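Local coordinates for aspartate semialdehyde dehydrogenase (Francisella tularensis subsp. tularensis, PDB 4WOJ), which probably catalyses the NADPH-dependent reductive dephosphorylation of L-aspartyl-4-phosphate to L-aspartate-semialdehyde in lysine, methionine and threonine biosynthesis, at residues Thr114-Pro119 against Asp123-Ala128. Residues are numbered along the deposited sequence; the frame is centred on the assembly and turned at random.
Sequences TLVLDP and DQIINA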
loop_
_atom_site.group_PDB
_atom_site.type_symbol
_atom_site.label_atom_id
_atom_site.label_comp_id
_atom_site.label_asym_id
_atom_site.label_seq_id
_atom_site.Cartn_x
_atom_site.Cartn_y
_atom_site.Cartn_z
ATOM N N THR B 114 -20.134 21.903 -10.903
ATOM C CA THR B 114 -19.663 22.108 -9.529
ATOM C C THR B 114 -19.365 20.734 -8.934
ATOM O O THR B 114 -20.168 19.789 -9.063
ATOM C CB THR B 114 -20.698 22.840 -8.669
ATOM O OG1 THR B 114 -21.131 24.035 -9.339
ATOM C CG2 THR B 114 -20.114 23.217 -7.327
ATOM N N LEU B 115 -18.164 20.594 -8.373
ATOM C CA LEU B 115 -17.757 19.345 -7.724
ATOM C C LEU B 115 -18.350 19.397 -6.329
ATOM O O LEU B 115 -18.244 20.461 -5.683
ATOM C CB LEU B 115 -16.241 19.199 -7.624
ATOM C CG LEU B 115 -15.511 18.717 -8.880
ATOM C CD1 LEU B 115 -13.997 18.814 -8.744
ATOM C CD2 LEU B 115 -15.884 17.288 -9.196
ATOM N N VAL B 116 -18.979 18.297 -5.875
ATOM C CA VAL B 116 -19.645 18.330 -4.571
ATOM C C VAL B 116 -18.919 17.572 -3.449
ATOM O O VAL B 116 -18.637 16.376 -3.539
ATOM C CB VAL B 116 -21.127 17.832 -4.619
ATOM C CG1 VAL B 116 -21.944 18.719 -5.544
ATOM C CG2 VAL B 116 -21.232 16.391 -5.065
ATOM N N LEU B 117 -18.644 18.295 -2.373
ATOM C CA LEU B 117 -18.182 17.700 -1.131
ATOM C C LEU B 117 -18.511 18.710 -0.027
ATOM O O LEU B 117 -17.673 19.523 0.405
ATOM C CB LEU B 117 -16.699 17.378 -1.201
ATOM C CG LEU B 117 -16.090 16.607 -0.022
ATOM C CD1 LEU B 117 -16.676 15.235 0.096
ATOM C CD2 LEU B 117 -14.585 16.507 -0.213
ATOM N N ASP B 118 -19.752 18.648 0.422
ATOM C CA ASP B 118 -20.366 19.769 1.125
ATOM C C ASP B 118 -19.776 20.071 2.513
ATOM O O ASP B 118 -19.879 21.193 2.962
ATOM C CB ASP B 118 -21.873 19.579 1.247
ATOM C CG ASP B 118 -22.229 18.465 2.215
ATOM O OD1 ASP B 118 -22.239 17.292 1.778
ATOM O OD2 ASP B 118 -22.451 18.755 3.403
ATOM N N PRO B 119 -19.150 19.092 3.186
ATOM C CA PRO B 119 -18.444 19.522 4.402
ATOM C C PRO B 119 -17.271 20.469 4.107
ATOM O O PRO B 119 -16.665 21.008 5.028
ATOM C CB PRO B 119 -17.934 18.204 4.989
ATOM C CG PRO B 119 -18.866 17.194 4.457
ATOM C CD PRO B 119 -19.097 17.634 3.044
ATOM N N ASP B 123 -20.992 26.171 0.878
ATOM C CA ASP B 123 -21.282 27.581 0.484
ATOM C C ASP B 123 -21.271 27.813 -1.029
ATOM O O ASP B 123 -21.988 28.657 -1.558
ATOM C CB ASP B 123 -20.373 28.583 1.182
ATOM C CG ASP B 123 -18.905 28.128 1.292
ATOM O OD1 ASP B 123 -18.393 27.290 0.510
ATOM O OD2 ASP B 123 -18.252 28.637 2.225
ATOM N N GLN B 124 -20.544 26.969 -1.724
ATOM C CA GLN B 124 -20.383 27.110 -3.152
ATOM C C GLN B 124 -21.430 26.384 -3.886
ATOM O O GLN B 124 -21.795 26.802 -4.971
ATOM C CB GLN B 124 -19.070 26.518 -3.626
ATOM C CG GLN B 124 -17.805 27.257 -3.155
ATOM C CD GLN B 124 -16.575 26.604 -3.768
ATOM O OE1 GLN B 124 -16.480 26.427 -5.022
ATOM N NE2 GLN B 124 -15.640 26.176 -2.893
ATOM N N ILE B 125 -21.861 25.239 -3.358
ATOM C CA ILE B 125 -22.946 24.511 -3.990
ATOM C C ILE B 125 -24.139 25.461 -4.011
ATOM O O ILE B 125 -24.807 25.636 -5.015
ATOM C CB ILE B 125 -23.260 23.185 -3.256
ATOM C CG1 ILE B 125 -22.150 22.167 -3.502
ATOM C CG2 ILE B 125 -24.540 22.564 -3.756
ATOM C CD1 ILE B 125 -21.820 21.325 -2.297
ATOM N N ILE B 126 -24.383 26.091 -2.887
ATOM C CA ILE B 126 -25.508 26.988 -2.765
ATOM C C ILE B 126 -25.401 28.138 -3.746
ATOM O O ILE B 126 -26.384 28.518 -4.371
ATOM C CB ILE B 126 -25.640 27.499 -1.325
ATOM C CG1 ILE B 126 -26.389 26.448 -0.515
ATOM C CG2 ILE B 126 -26.431 28.784 -1.272
ATOM C CD1 ILE B 126 -26.297 26.687 0.979
ATOM N N ASN B 127 -24.209 28.687 -3.884
ATOM C CA ASN B 127 -23.986 29.793 -4.809
ATOM C C ASN B 127 -24.230 29.379 -6.261
ATOM O O ASN B 127 -24.670 30.175 -7.078
ATOM C CB ASN B 127 -22.556 30.286 -4.688
ATOM C CG ASN B 127 -22.346 31.604 -5.373
ATOM O OD1 ASN B 127 -23.278 32.377 -5.560
ATOM N ND2 ASN B 127 -21.124 31.868 -5.759
ATOM N N ALA B 128 -23.935 28.123 -6.560
ATOM C CA ALA B 128 -24.064 27.590 -7.902
ATOM C C ALA B 128 -25.531 27.370 -8.262
ATOM O O ALA B 128 -25.992 27.759 -9.347
ATOM C CB ALA B 128 -23.275 26.275 -8.030
#
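The carboxylate of Asp118, whose OD2 forms a salt bridge with Arg363 NH2, turns away from Ile125, while the carbon base of the same residue packs against it. Ile125 CD1 lies 4.0 Å from Asp118 CB. The first torsion of Asp118 (chi1 70°) sets CG between the backbone N and the carbonyl carbon, and the charged group leads off from the apolar contact. In the first turn of the helix, this negative charge is probably favoured by the helix dipole as well as by Arg363.

No hydrogen bond joins 114-119 to 123-128, and Ile125 carries most of the apolar contact. Its first torsion (chi1 -72°) sets CG1 beside its own backbone N, and from there CD1 extends back toward the beginning of the helix, 4.4 Å from Leu117 N. On the strand, Val116 meets the same branch: its CG1 is 4.0 Å from Ile125 CG1, with the two side chains crossing at about a right angle. One turn further along the helix, the Ala128 methyl rests on the Thr114 hydroxyl, OG1 to CB 3.4 Å, a van der Waals approach of carbon to oxygen.

This is the strand-to-helix half of a beta-alpha-beta crossover in the Rossmann-type coenzyme-binding domain. The helix runs back obliquely past the strand, the axes of 114-116 and 123-128 approaching to 9.0 Å at 141° between their N-to-C directions, and Asn121 bonds both Leu115 O and Leu117 N across the turn. Strand 113-116 forms one edge of the parallel sheet, hydrogen-bonded to strand 135-138, whose Phe136 touches Thr114, Val116, Ile125 and Ala128; helix 354-369 adds Val364 and Ile367 around Ile125.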